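PDB 3QWN: hypothetical nigD-like protein from Bacteroides caccae, which probably acts as a NigD-like immunity protein, an antitoxin that would shield its own cell from a bacteriocin-type toxin, although its target and mechanism remain unestablished. Local coordinates for residues 128-133 / 164-169; 114-119 / 145-150; 30-35 / 57-62; 10-15 / 74-79; 189-192 / 196-199. All blocks are in the same frame, centred on the assembly; numbering follows the deposited sequence.

Contact 1: 128-133 / 164-169; sequences FGIVED and LSVPLD
Leu-164 lays one methyl over the ring of Phe-128, the two side chains crossing at about a right angle. Its CD1 stands 4.2 Å from the centroid of the Phe-128 ring and only 19° off the ring normal, a CH-pi contact made over the face and displaced a little toward the rim on the CG side. The second methyl, CD2, lies 4.1 Å from Phe-128 CB, so the two methyls lie along the same side of the phenylalanine, one over the ring and one beside its stem. The opposite face of this ring is taken by the imidazole of His-149, stacked on it. Strands 127-133 and 158-167 belong to different sheets, and their inward side chains meet in the buried interior of the C-terminal beta sandwich, a textbook case of sheets joined by packing and not by backbone bonds. Two residues along each strand the geometry changes: Ile-130 and Val-166 reach toward each other tip to tip. Ile-130 CG1 sits beside the backbone N (chi1 -66°), which brings it to 3.7 Å from Val-166 CG2, while Ile-130 CD1 touches that same methyl at 4.0 Å. Phe-185 lies against Ile-130, and Pro-83 packs on both Ile-130 and Val-166.

Contact 2: 114-119 / 145-150; sequences MILNLK and MLLYHD
Leu-116 and Leu-147 extend from facing strands and meet methyl to methyl, Leu-116 CD1 lying 4.0 Å from Leu-147 CD2. They use different rotamers to arrive there. In Leu-116, CG is anti to the carbonyl carbon (chi1 -53°), whereas in Leu-147 it is anti to the backbone N (chi1 -176°); each choice points a methyl-bearing branch at the other strand. The CA atoms of Leu-116 and Leu-147 are 10.9 Å apart, a separation spanned by side chains alone and expected of two sheets packed face to face. Two residues further along each strand, Leu-118 and His-149 come from opposite directions, and Leu-118 CD2 stops 4.1 Å from His-149 NE2. The histidine repeats the Leu-147 choice (chi1 172°). This is a van der Waals approach; the imidazole nitrogens bond to other groups, ND1 to Asp-98 O and NE2 to His-126 ND1. Two bonded nitrogens should restrict rotation of the buried ring against which the leucine packs. Strand 111-120 is the middle strand of the three-stranded antiparallel sheet, between 101-108 and 158-167, while strand 142-150 runs between 127-133 and 181-190 in the sheet facing it.

Contact 3: 30-35 / 57-62; sequences PDNGEA and SNYETL
Tyr-59 meets Pro-30 with its hydroxyl end, and this single approach carries most of the contact between the strand 52-63 and segment 30-35, between strands 25-30 and 36-41. The chain enters segment 57-62 with Ser-57, whose OG is hydrogen-bonded to Ser-74 O, and continues with Asn-58, which turns to the other side of the strand. Tyr-59 then comes back to the Ser-57 side. Its CG occupies the crowded position between the backbone N and the carbonyl carbon (chi1 75°), and the ring is carried across toward segment 30-35, the tyrosine and proline side chains crossing at about a right angle. The hydroxyl oxygen Tyr-59 OH lies 3.3 Å from Pro-30 CB and 3.5 Å from Pro-30 CG, and ring carbon Tyr-59 CZ is 4.3 Å from Pro-30 CG. Asn-32 only borders the site, with its OD1 4.4 Å from Tyr-59 OH. After Tyr-59, Glu-60 is directed to the neighbouring strand, where OE2 bonds to Tyr-73 OH, just as Asn-58 ND2 before it bonds to Lys-11 O. The arrangement fits the five-stranded OB-type barrel expected of the N-terminal domain, the connection between consecutive strands being closed against a strand further along the chain. Chemically, the phenol has two roles: its oxygen is hydrogen-bonded to Glu-13 OE1, while the aliphatic proline supplies apolar packing beside that bond, consistent with a phenol whose oxygen is satisfied by Glu-13 while Pro-30 covers it with apolar carbon.

Contact 4: 10-15 / 74-79; sequences VKLEFV and SLQSLV
Leu-12 spreads its two methyls over two residues of segment 74-79. CD2 comes to 3.4 Å from Ser-74 OG, and CD1 to 3.6 Å from Gln-76 OE1, with Gln-76 CD close behind at 3.8 Å from the same CD1. The glutamine carries its amide there by an extended chain beyond a CG that sits between the backbone N and the carbonyl carbon (chi1 74°), and it crosses the leucine at about a right angle. Further on, Leu-78 CD2 approaches the Phe-14 ring obliquely, 3.6 Å from CD2 and 3.9 Å from CE2 of Phe-14. The methyls of Leu-12 rest against polar atoms by van der Waals contact, while Leu-78 and Phe-14 meet as apolar groups. In the next shell, Ser-74 OG has a weak hydrogen bond from Asn-58 N, and Met-56 packs on both Leu-12 and Phe-14. Trp-106 meets the Phe-14 ring edge-to-face, adding an aromatic neighbour from the C-terminal part of the chain. The touching parts, residues 12-14 and 74-78, run 47° apart and do not pair directly: strand 52-63 lies between strands 13-19 and 68-77 in the barrel sheet, so the side chains meet across it. Strand 158-167 also borders the contact, with Tyr-163 against Leu-12 and Leu-78, and strand 111-120 brings Asn-113 and Ile-115 to Phe-14. The contact thus lies where the N-terminal barrel abuts the sandwich.

Contact 5: 189-192 / 196-199; sequences TYDK and AIES
Thr-189 and Ile-197 form an antiparallel hydrogen-bonded pair, with two backbone bonds that draw the arms of a beta hairpin together. Thr-189 N donates to Ile-197 O at 2.9 Å (N-H...O 166°), and Ile-197 N donates to Thr-189 O at 2.8 Å (172°). The same Thr-189 O also receives a CA-H...O contact from Ala-196 CA at 3.3 Å. Toward the turn, Tyr-190 and Ala-196 make a non-hydrogen-bonded pair, as alternation along antiparallel strands requires. Apolar contacts divide between the two faces of the hairpin. On the face of Tyr-190 and Ala-196, Tyr-190 CE1 lies 4.3 Å from Ala-196 CB. On the other, Thr-189 CG2 touches Ser-199 CB at 3.9 Å and Ile-197 CD1 at 4.1 Å. Ile-197 holds CG1 between its backbone N and carbonyl carbon (chi1 57°), folding that branch over Thr-189 O. Its CG2 methyl makes a van der Waals approach to a carboxylate oxygen, 3.9 Å from Asp-191 OD2, the side chains crossing at about a right angle. Polar side chains of the hairpin bond outside the two segments: Asp-191 OD1 accepts from Asp-193 N, an Asx turn, and bonds to Thr-195 OG1. Thr-189 OG1 is hydrogen-bonded to Val-100 O, and Tyr-190 OH to Glu-156 OE1. Pro-99 packs on Tyr-190 and Ala-196. Strand 181-190 lies beside the parallel strand 142-150, with strand 196-209 at the margin of this mixed sheet.

Contacts 1 and 2 are two adjoining patches of one sandwich interior: their centres lie 11 Å apart, their segments alternate along the chain, and Val-131 N to Leu-146 O (2.8 Å) is a probable hydrogen bond between them. Contact 5 lies in the mixed sheet that also supplies strands 127-133 and 142-150, its centre 12 Å from that of contact 2. In the N-terminal barrel, contact 3 is nested within the chain loop closed by contact 4, their centres 11 Å apart. Contact 4 is also the bridge between domains, since Phe-14 and Leu-78 pack on Ser-165 of contact 1 and Phe-14 on Ile-115 of contact 2. Contacts 3 and 5 lie on opposite sides of the chain's centre, about 35 Å between their own centres.

Contact 1: 128-133 / 164-169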
# COMPACT_ATOMS: atom_id res chain seq x y z
N PHE A 128 -10.28 0.05 3.83
CA PHE A 128 -9.58 -0.97 3.08
C PHE A 128 -8.99 -2.02 4.01
O PHE A 128 -8.57 -1.70 5.13
CB PHE A 128 -8.48 -0.36 2.22
CG PHE A 128 -9.01 0.54 1.13
CD1 PHE A 128 -9.52 0.01 -0.06
CD2 PHE A 128 -8.99 1.93 1.29
CE1 PHE A 128 -10.03 0.84 -1.05
CE2 PHE A 128 -9.48 2.76 0.28
CZ PHE A 128 -10.02 2.21 -0.87
N GLY A 129 -8.92 -3.26 3.51
CA GLY A 129 -8.31 -4.39 4.17
C GLY A 129 -7.93 -5.45 3.15
O GLY A 129 -8.23 -5.32 1.96
N ILE A 130 -7.26 -6.50 3.62
CA ILE A 130 -6.87 -7.65 2.83
C ILE A 130 -7.40 -8.89 3.53
O ILE A 130 -7.07 -9.14 4.70
CB ILE A 130 -5.33 -7.73 2.61
CG1 ILE A 130 -4.80 -6.55 1.73
CG2 ILE A 130 -4.91 -9.11 2.05
CD1 ILE A 130 -5.25 -6.55 0.18
N VAL A 131 -8.25 -9.64 2.82
CA VAL A 131 -8.80 -10.91 3.30
C VAL A 131 -7.83 -11.99 2.84
O VAL A 131 -7.62 -12.18 1.64
CB VAL A 131 -10.26 -11.16 2.84
CG1 VAL A 131 -10.84 -12.39 3.53
CG2 VAL A 131 -11.14 -9.93 3.11
N GLU A 132 -7.19 -12.65 3.80
CA GLU A 132 -6.16 -13.65 3.60
C GLU A 132 -6.71 -15.08 3.62
O GLU A 132 -7.48 -15.46 4.52
CB GLU A 132 -5.09 -13.49 4.69
CG GLU A 132 -3.90 -14.42 4.60
CD GLU A 132 -3.02 -14.38 5.83
OE1 GLU A 132 -3.50 -14.74 6.93
OE2 GLU A 132 -1.84 -13.98 5.70
N ASP A 133 -6.27 -15.88 2.64
CA ASP A 133 -6.57 -17.30 2.53
C ASP A 133 -5.25 -18.04 2.36
O ASP A 133 -4.55 -17.83 1.37
CB ASP A 133 -7.56 -17.62 1.40
CG ASP A 133 -7.66 -19.11 1.07
OD1 ASP A 133 -7.78 -19.91 2.02
OD2 ASP A 133 -7.59 -19.45 -0.12
N LEU A 164 -2.26 1.84 -1.18
CA LEU A 164 -2.11 0.73 -0.23
C LEU A 164 -0.70 0.13 -0.29
O LEU A 164 -0.14 -0.02 -1.36
CB LEU A 164 -3.14 -0.38 -0.55
CG LEU A 164 -4.53 -0.27 0.09
CD1 LEU A 164 -5.37 0.86 -0.54
CD2 LEU A 164 -5.26 -1.55 -0.04
N SER A 165 -0.14 -0.22 0.86
CA SER A 165 1.15 -0.90 0.98
C SER A 165 0.89 -2.05 1.91
O SER A 165 0.74 -1.83 3.12
CB SER A 165 2.24 0.03 1.49
OG SER A 165 3.04 0.56 0.44
N VAL A 166 0.67 -3.24 1.35
CA VAL A 166 0.36 -4.44 2.13
C VAL A 166 1.68 -5.03 2.69
O VAL A 166 2.48 -5.53 1.89
CB VAL A 166 -0.43 -5.50 1.32
CG1 VAL A 166 -0.86 -6.65 2.21
CG2 VAL A 166 -1.63 -4.89 0.61
N PRO A 167 1.90 -5.02 4.04
CA PRO A 167 3.14 -5.63 4.60
C PRO A 167 3.22 -7.14 4.37
O PRO A 167 2.24 -7.84 4.57
CB PRO A 167 3.05 -5.30 6.10
CG PRO A 167 1.60 -5.08 6.36
CD PRO A 167 1.04 -4.46 5.11
N LEU A 168 4.40 -7.64 3.95
CA LEU A 168 4.58 -9.06 3.65
C LEU A 168 5.60 -9.75 4.58
O LEU A 168 6.01 -10.88 4.31
CB LEU A 168 5.01 -9.24 2.17
CG LEU A 168 4.15 -8.60 1.09
CD1 LEU A 168 4.86 -8.67 -0.26
CD2 LEU A 168 2.77 -9.20 1.04
N ASP A 169 5.94 -9.10 5.70
CA ASP A 169 6.89 -9.60 6.70
C ASP A 169 6.43 -10.90 7.37
O ASP A 169 7.27 -11.75 7.68
CB ASP A 169 7.16 -8.52 7.76
CG ASP A 169 7.59 -7.19 7.16
OD1 ASP A 169 8.60 -7.15 6.42
OD2 ASP A 169 6.86 -6.19 7.35

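Contact 2: 114-119 / 145-150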
# COMPACT_ATOMS: atom_id res chain seq x y z
N MSE A 114 0.07 -0.71 -4.29
CA MSE A 114 -0.94 -0.51 -5.30
C MSE A 114 -1.52 0.86 -5.21
O MSE A 114 -1.65 1.43 -4.11
CB MSE A 114 -2.06 -1.58 -5.28
CG MSE A 114 -3.04 -1.50 -4.11
SE MSE A 114 -4.12 -3.17 -4.00
CE MSE A 114 -2.69 -4.37 -3.40
N ILE A 115 -1.87 1.37 -6.40
CA ILE A 115 -2.58 2.61 -6.63
C ILE A 115 -3.95 2.21 -7.13
O ILE A 115 -4.06 1.50 -8.14
CB ILE A 115 -1.84 3.55 -7.60
CG1 ILE A 115 -0.41 3.85 -7.11
CG2 ILE A 115 -2.66 4.82 -7.80
CD1 ILE A 115 0.45 4.67 -8.12
N LEU A 116 -4.99 2.61 -6.41
CA LEU A 116 -6.36 2.31 -6.79
C LEU A 116 -7.06 3.55 -7.29
O LEU A 116 -6.71 4.66 -6.89
CB LEU A 116 -7.15 1.73 -5.61
CG LEU A 116 -6.57 0.52 -4.86
CD1 LEU A 116 -7.45 0.16 -3.68
CD2 LEU A 116 -6.38 -0.69 -5.80
N ASN A 117 -8.05 3.37 -8.15
CA ASN A 117 -8.93 4.46 -8.54
C ASN A 117 -10.31 4.13 -8.02
O ASN A 117 -10.83 3.02 -8.22
CB ASN A 117 -8.95 4.78 -10.05
CG ASN A 117 -9.69 6.07 -10.29
OD1 ASN A 117 -9.21 7.18 -9.96
ND2 ASN A 117 -10.95 5.96 -10.74
N LEU A 118 -10.87 5.09 -7.30
CA LEU A 118 -12.17 5.07 -6.64
C LEU A 118 -13.06 6.15 -7.19
O LEU A 118 -12.56 7.19 -7.62
CB LEU A 118 -11.94 5.39 -5.14
CG LEU A 118 -11.65 4.28 -4.18
CD1 LEU A 118 -10.27 3.70 -4.39
CD2 LEU A 118 -11.72 4.81 -2.79
N LYS A 119 -14.35 5.94 -7.09
CA LYS A 119 -15.35 6.94 -7.38
C LYS A 119 -15.96 7.23 -6.01
O LYS A 119 -16.49 6.32 -5.35
CB LYS A 119 -16.36 6.49 -8.48
CG LYS A 119 -15.85 6.70 -9.91
CD LYS A 119 -16.35 8.01 -10.54
CE LYS A 119 -16.30 8.03 -12.06
NZ LYS A 119 -16.80 9.32 -12.60
N MSE A 145 -5.08 -13.28 -1.61
CA MSE A 145 -5.49 -11.99 -1.05
C MSE A 145 -6.69 -11.45 -1.78
O MSE A 145 -6.72 -11.43 -3.00
CB MSE A 145 -4.35 -10.98 -1.12
CG MSE A 145 -3.17 -11.34 -0.26
SE MSE A 145 -1.95 -9.86 -0.19
CE MSE A 145 -0.51 -10.73 0.79
N LEU A 146 -7.69 -11.04 -1.03
CA LEU A 146 -8.89 -10.42 -1.58
C LEU A 146 -9.02 -9.05 -0.98
O LEU A 146 -8.95 -8.92 0.25
CB LEU A 146 -10.16 -11.26 -1.32
CG LEU A 146 -11.52 -10.64 -1.69
CD1 LEU A 146 -11.62 -10.31 -3.22
CD2 LEU A 146 -12.65 -11.58 -1.29
N LEU A 147 -9.18 -8.03 -1.83
CA LEU A 147 -9.34 -6.68 -1.34
C LEU A 147 -10.70 -6.50 -0.64
O LEU A 147 -11.75 -6.86 -1.20
CB LEU A 147 -9.19 -5.63 -2.46
CG LEU A 147 -9.26 -4.16 -2.01
CD1 LEU A 147 -8.01 -3.74 -1.27
CD2 LEU A 147 -9.55 -3.26 -3.15
N TYR A 148 -10.65 -5.96 0.57
CA TYR A 148 -11.80 -5.54 1.33
C TYR A 148 -11.92 -4.03 1.11
O TYR A 148 -10.94 -3.29 1.30
CB TYR A 148 -11.63 -5.89 2.82
CG TYR A 148 -12.68 -5.29 3.73
CD1 TYR A 148 -12.60 -3.95 4.13
CD2 TYR A 148 -13.71 -6.06 4.26
CE1 TYR A 148 -13.57 -3.38 4.95
CE2 TYR A 148 -14.66 -5.51 5.12
CZ TYR A 148 -14.58 -4.17 5.46
OH TYR A 148 -15.51 -3.61 6.31
N HIS A 149 -13.10 -3.57 0.70
CA HIS A 149 -13.34 -2.15 0.52
C HIS A 149 -14.76 -1.83 0.93
O HIS A 149 -15.71 -2.29 0.30
CB HIS A 149 -13.03 -1.65 -0.92
CG HIS A 149 -13.45 -0.22 -1.16
ND1 HIS A 149 -14.05 0.16 -2.35
CD2 HIS A 149 -13.40 0.87 -0.33
CE1 HIS A 149 -14.32 1.46 -2.22
NE2 HIS A 149 -13.95 1.92 -1.02
N ASP A 150 -14.89 -1.02 1.99
CA ASP A 150 -16.17 -0.53 2.50
C ASP A 150 -16.24 0.96 2.22
O ASP A 150 -15.48 1.73 2.81
CB ASP A 150 -16.31 -0.84 4.00
CG ASP A 150 -17.65 -0.53 4.64
OD1 ASP A 150 -18.63 -0.27 3.89
OD2 ASP A 150 -17.73 -0.56 5.89

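Contact 3: 30-35 / 57-62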
# COMPACT_ATOMS: atom_id res chain seq x y z
N PRO A 30 13.57 6.37 -0.22
CA PRO A 30 12.85 6.01 -1.45
C PRO A 30 12.79 4.50 -1.61
O PRO A 30 13.60 3.79 -1.03
CB PRO A 30 13.69 6.65 -2.56
CG PRO A 30 14.68 7.54 -1.89
CD PRO A 30 14.89 6.97 -0.53
N ASP A 31 11.84 4.00 -2.39
CA ASP A 31 11.76 2.56 -2.62
C ASP A 31 12.91 2.10 -3.53
O ASP A 31 13.51 1.05 -3.30
CB ASP A 31 10.39 2.22 -3.22
CG ASP A 31 9.29 1.93 -2.21
OD1 ASP A 31 9.50 2.18 -1.00
OD2 ASP A 31 8.23 1.41 -2.63
N ASN A 32 13.26 2.95 -4.51
CA ASN A 32 14.27 2.74 -5.56
C ASN A 32 15.73 3.05 -5.12
O ASN A 32 16.64 2.54 -5.76
CB ASN A 32 13.91 3.59 -6.81
CG ASN A 32 13.45 5.04 -6.57
OD1 ASN A 32 14.00 5.80 -5.75
ND2 ASN A 32 12.46 5.48 -7.34
N GLY A 33 15.94 3.84 -4.08
CA GLY A 33 17.28 4.22 -3.66
C GLY A 33 17.61 4.09 -2.19
O GLY A 33 16.88 3.47 -1.42
N GLU A 34 18.77 4.63 -1.82
CA GLU A 34 19.30 4.62 -0.47
C GLU A 34 18.66 5.75 0.34
O GLU A 34 18.13 6.70 -0.23
CB GLU A 34 20.84 4.78 -0.55
CG GLU A 34 21.63 3.79 0.31
CD GLU A 34 21.68 2.36 -0.18
OE1 GLU A 34 22.25 2.11 -1.27
OE2 GLU A 34 21.17 1.47 0.55
N ALA A 35 18.70 5.65 1.67
CA ALA A 35 18.18 6.62 2.63
C ALA A 35 18.82 7.97 2.43
O ALA A 35 20.03 8.05 2.15
CB ALA A 35 18.43 6.14 4.06
N SER A 57 4.60 10.77 -0.89
CA SER A 57 5.31 12.04 -0.82
C SER A 57 5.69 12.57 -2.17
O SER A 57 6.09 11.82 -3.07
CB SER A 57 6.58 11.88 0.02
OG SER A 57 7.31 13.08 0.21
N ASN A 58 5.65 13.90 -2.27
CA ASN A 58 6.23 14.67 -3.35
C ASN A 58 7.51 15.26 -2.76
O ASN A 58 7.47 16.02 -1.78
CB ASN A 58 5.31 15.74 -3.92
CG ASN A 58 5.93 16.49 -5.07
OD1 ASN A 58 6.47 17.56 -4.91
ND2 ASN A 58 5.98 15.89 -6.23
N TYR A 59 8.64 14.86 -3.30
CA TYR A 59 9.93 15.31 -2.81
C TYR A 59 10.89 15.38 -3.97
O TYR A 59 10.68 14.72 -4.99
CB TYR A 59 10.46 14.33 -1.71
CG TYR A 59 11.00 13.03 -2.27
CD1 TYR A 59 10.14 11.99 -2.61
CD2 TYR A 59 12.36 12.86 -2.50
CE1 TYR A 59 10.63 10.78 -3.13
CE2 TYR A 59 12.86 11.67 -3.04
CZ TYR A 59 11.99 10.63 -3.35
OH TYR A 59 12.48 9.45 -3.87
N GLU A 60 12.01 16.07 -3.77
CA GLU A 60 13.05 16.04 -4.78
C GLU A 60 14.40 15.80 -4.11
O GLU A 60 14.59 16.13 -2.94
CB GLU A 60 13.04 17.28 -5.68
CG GLU A 60 13.71 18.53 -5.17
CD GLU A 60 13.80 19.60 -6.23
OE1 GLU A 60 13.82 19.26 -7.44
OE2 GLU A 60 13.87 20.80 -5.86
N THR A 61 15.31 15.20 -4.86
CA THR A 61 16.68 14.91 -4.46
C THR A 61 17.59 16.02 -5.00
O THR A 61 17.55 16.29 -6.21
CB THR A 61 17.02 13.52 -5.02
OG1 THR A 61 16.24 12.58 -4.28
CG2 THR A 61 18.49 13.19 -4.95
N LEU A 62 18.42 16.65 -4.13
CA LEU A 62 19.37 17.67 -4.58
C LEU A 62 20.78 17.17 -4.33
O LEU A 62 21.10 16.80 -3.19
CB LEU A 62 19.19 19.03 -3.87
CG LEU A 62 17.82 19.58 -3.59
CD1 LEU A 62 17.92 20.58 -2.51
CD2 LEU A 62 17.22 20.21 -4.79

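Contact 4: 10-15 / 74-79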
# COMPACT_ATOMS: atom_id res chain seq x y z
N VAL A 10 -0.26 16.64 -8.24
CA VAL A 10 1.08 16.42 -7.68
C VAL A 10 1.46 14.94 -7.84
O VAL A 10 0.67 14.05 -7.52
CB VAL A 10 1.17 16.88 -6.20
N LYS A 11 2.68 14.70 -8.36
CA LYS A 11 3.25 13.37 -8.54
C LYS A 11 3.72 12.87 -7.16
O LYS A 11 4.50 13.54 -6.49
CB LYS A 11 4.40 13.41 -9.57
CG LYS A 11 4.76 12.05 -10.16
N LEU A 12 3.19 11.72 -6.72
CA LEU A 12 3.47 11.13 -5.41
C LEU A 12 4.18 9.81 -5.51
O LEU A 12 3.87 9.01 -6.37
CB LEU A 12 2.15 10.93 -4.66
CG LEU A 12 1.37 12.18 -4.24
CD1 LEU A 12 0.09 11.79 -3.55
CD2 LEU A 12 2.19 13.07 -3.29
N GLU A 13 5.12 9.57 -4.62
CA GLU A 13 5.88 8.32 -4.54
C GLU A 13 5.65 7.61 -3.20
O GLU A 13 5.43 8.28 -2.19
CB GLU A 13 7.37 8.61 -4.66
CG GLU A 13 7.94 8.72 -6.05
CD GLU A 13 9.45 8.94 -6.06
OE1 GLU A 13 10.20 8.13 -5.45
OE2 GLU A 13 9.86 9.98 -6.63
N PHE A 14 5.76 6.28 -3.17
CA PHE A 14 5.74 5.43 -1.98
C PHE A 14 7.11 5.54 -1.37
O PHE A 14 8.10 5.21 -2.04
CB PHE A 14 5.42 3.94 -2.35
CG PHE A 14 3.98 3.65 -2.74
CD1 PHE A 14 3.47 4.07 -3.97
CD2 PHE A 14 3.14 2.96 -1.87
CE1 PHE A 14 2.13 3.84 -4.30
CE2 PHE A 14 1.80 2.70 -2.22
CZ PHE A 14 1.32 3.12 -3.44
N VAL A 15 7.20 6.03 -0.14
CA VAL A 15 8.48 6.20 0.59
C VAL A 15 8.25 5.84 2.04
O VAL A 15 7.11 5.62 2.50
CB VAL A 15 9.07 7.66 0.47
CG1 VAL A 15 9.39 8.06 -0.99
CG2 VAL A 15 8.18 8.71 1.15
N SER A 74 5.37 17.56 -0.26
CA SER A 74 4.07 17.08 0.27
C SER A 74 4.21 15.72 0.90
O SER A 74 5.11 14.98 0.54
CB SER A 74 2.97 17.08 -0.79
OG SER A 74 3.04 15.94 -1.62
N LEU A 75 3.38 15.44 1.89
CA LEU A 75 3.30 14.18 2.61
C LEU A 75 1.88 13.85 2.88
O LEU A 75 1.11 14.73 3.26
CB LEU A 75 4.01 14.21 3.97
CG LEU A 75 5.51 14.10 4.02
CD1 LEU A 75 5.99 14.34 5.46
CD2 LEU A 75 6.02 12.75 3.51
N GLN A 76 1.53 12.58 2.71
CA GLN A 76 0.20 12.11 3.07
C GLN A 76 0.27 10.64 3.43
O GLN A 76 1.19 9.93 3.03
CB GLN A 76 -0.86 12.41 2.00
CG GLN A 76 -0.80 11.55 0.78
CD GLN A 76 -1.80 12.02 -0.23
OE1 GLN A 76 -1.74 13.15 -0.75
NE2 GLN A 76 -2.72 11.15 -0.56
N SER A 77 -0.68 10.20 4.21
CA SER A 77 -0.74 8.84 4.66
C SER A 77 -1.17 7.90 3.53
O SER A 77 -1.72 8.32 2.49
CB SER A 77 -1.72 8.74 5.82
OG SER A 77 -3.05 8.98 5.37
N LEU A 78 -0.92 6.62 3.76
CA LEU A 78 -1.37 5.54 2.90
C LEU A 78 -1.90 4.45 3.83
O LEU A 78 -1.65 4.50 5.05
CB LEU A 78 -0.31 5.04 1.91
CG LEU A 78 1.07 4.60 2.40
CD1 LEU A 78 1.02 3.26 3.06
CD2 LEU A 78 2.00 4.43 1.24
N VAL A 79 -2.66 3.49 3.28
CA VAL A 79 -3.25 2.41 4.09
C VAL A 79 -2.24 1.28 4.10
O VAL A 79 -1.74 0.91 3.04
CB VAL A 79 -4.65 1.98 3.55
CG1 VAL A 79 -5.34 1.03 4.51
CG2 VAL A 79 -5.54 3.19 3.27

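Contact 5: 189-192 / 196-199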
# COMPACT_ATOMS: atom_id res chain seq x y z
N THR A 189 -14.41 -5.15 -9.08
CA THR A 189 -14.37 -4.02 -10.02
C THR A 189 -15.62 -4.08 -10.90
O THR A 189 -16.34 -5.08 -10.89
CB THR A 189 -13.06 -4.09 -10.86
OG1 THR A 189 -12.83 -2.84 -11.52
CG2 THR A 189 -13.02 -5.27 -11.83
N TYR A 190 -15.89 -3.02 -11.66
CA TYR A 190 -17.03 -3.02 -12.59
C TYR A 190 -16.62 -3.56 -13.93
O TYR A 190 -15.55 -3.21 -14.41
CB TYR A 190 -17.61 -1.61 -12.77
CG TYR A 190 -18.41 -1.10 -11.59
CD1 TYR A 190 -19.56 -1.77 -11.16
CD2 TYR A 190 -18.05 0.08 -10.93
CE1 TYR A 190 -20.32 -1.28 -10.09
CE2 TYR A 190 -18.80 0.58 -9.86
CZ TYR A 190 -19.94 -0.10 -9.45
OH TYR A 190 -20.68 0.38 -8.40
N ASP A 191 -17.49 -4.37 -14.58
CA ASP A 191 -17.22 -4.86 -15.93
C ASP A 191 -17.67 -3.78 -16.94
O ASP A 191 -18.08 -2.69 -16.52
CB ASP A 191 -17.88 -6.24 -16.21
CG ASP A 191 -19.39 -6.36 -16.09
OD1 ASP A 191 -20.09 -5.34 -16.25
OD2 ASP A 191 -19.88 -7.50 -15.91
N LYS A 192 -17.59 -4.08 -18.26
CA LYS A 192 -17.98 -3.18 -19.35
C LYS A 192 -19.43 -2.69 -19.21
O LYS A 192 -19.72 -1.56 -19.62
CB LYS A 192 -17.80 -3.88 -20.70
N ALA A 196 -20.63 -5.32 -10.83
CA ALA A 196 -19.50 -5.59 -9.95
C ALA A 196 -19.12 -7.05 -10.04
O ALA A 196 -19.97 -7.91 -9.81
CB ALA A 196 -19.84 -5.21 -8.52
N ILE A 197 -17.86 -7.34 -10.43
CA ILE A 197 -17.33 -8.69 -10.58
C ILE A 197 -15.99 -8.84 -9.86
O ILE A 197 -15.24 -7.86 -9.77
CB ILE A 197 -17.20 -9.11 -12.08
CG1 ILE A 197 -16.33 -8.13 -12.89
CG2 ILE A 197 -18.59 -9.27 -12.72
CD1 ILE A 197 -14.95 -8.64 -13.29
N GLU A 198 -15.68 -10.06 -9.40
CA GLU A 198 -14.41 -10.37 -8.75
C GLU A 198 -13.37 -10.61 -9.85
O GLU A 198 -13.56 -11.52 -10.67
CB GLU A 198 -14.56 -11.58 -7.81
CG GLU A 198 -13.35 -11.87 -6.95
CD GLU A 198 -13.44 -13.17 -6.17
OE1 GLU A 198 -13.47 -14.25 -6.80
OE2 GLU A 198 -13.49 -13.10 -4.92
N SER A 199 -12.33 -9.76 -9.91
CA SER A 199 -11.28 -9.86 -10.92
C SER A 199 -10.10 -10.70 -10.43
O SER A 199 -9.56 -10.45 -9.37
CB SER A 199 -10.79 -8.49 -11.36
OG SER A 199 -9.75 -8.61 -12.32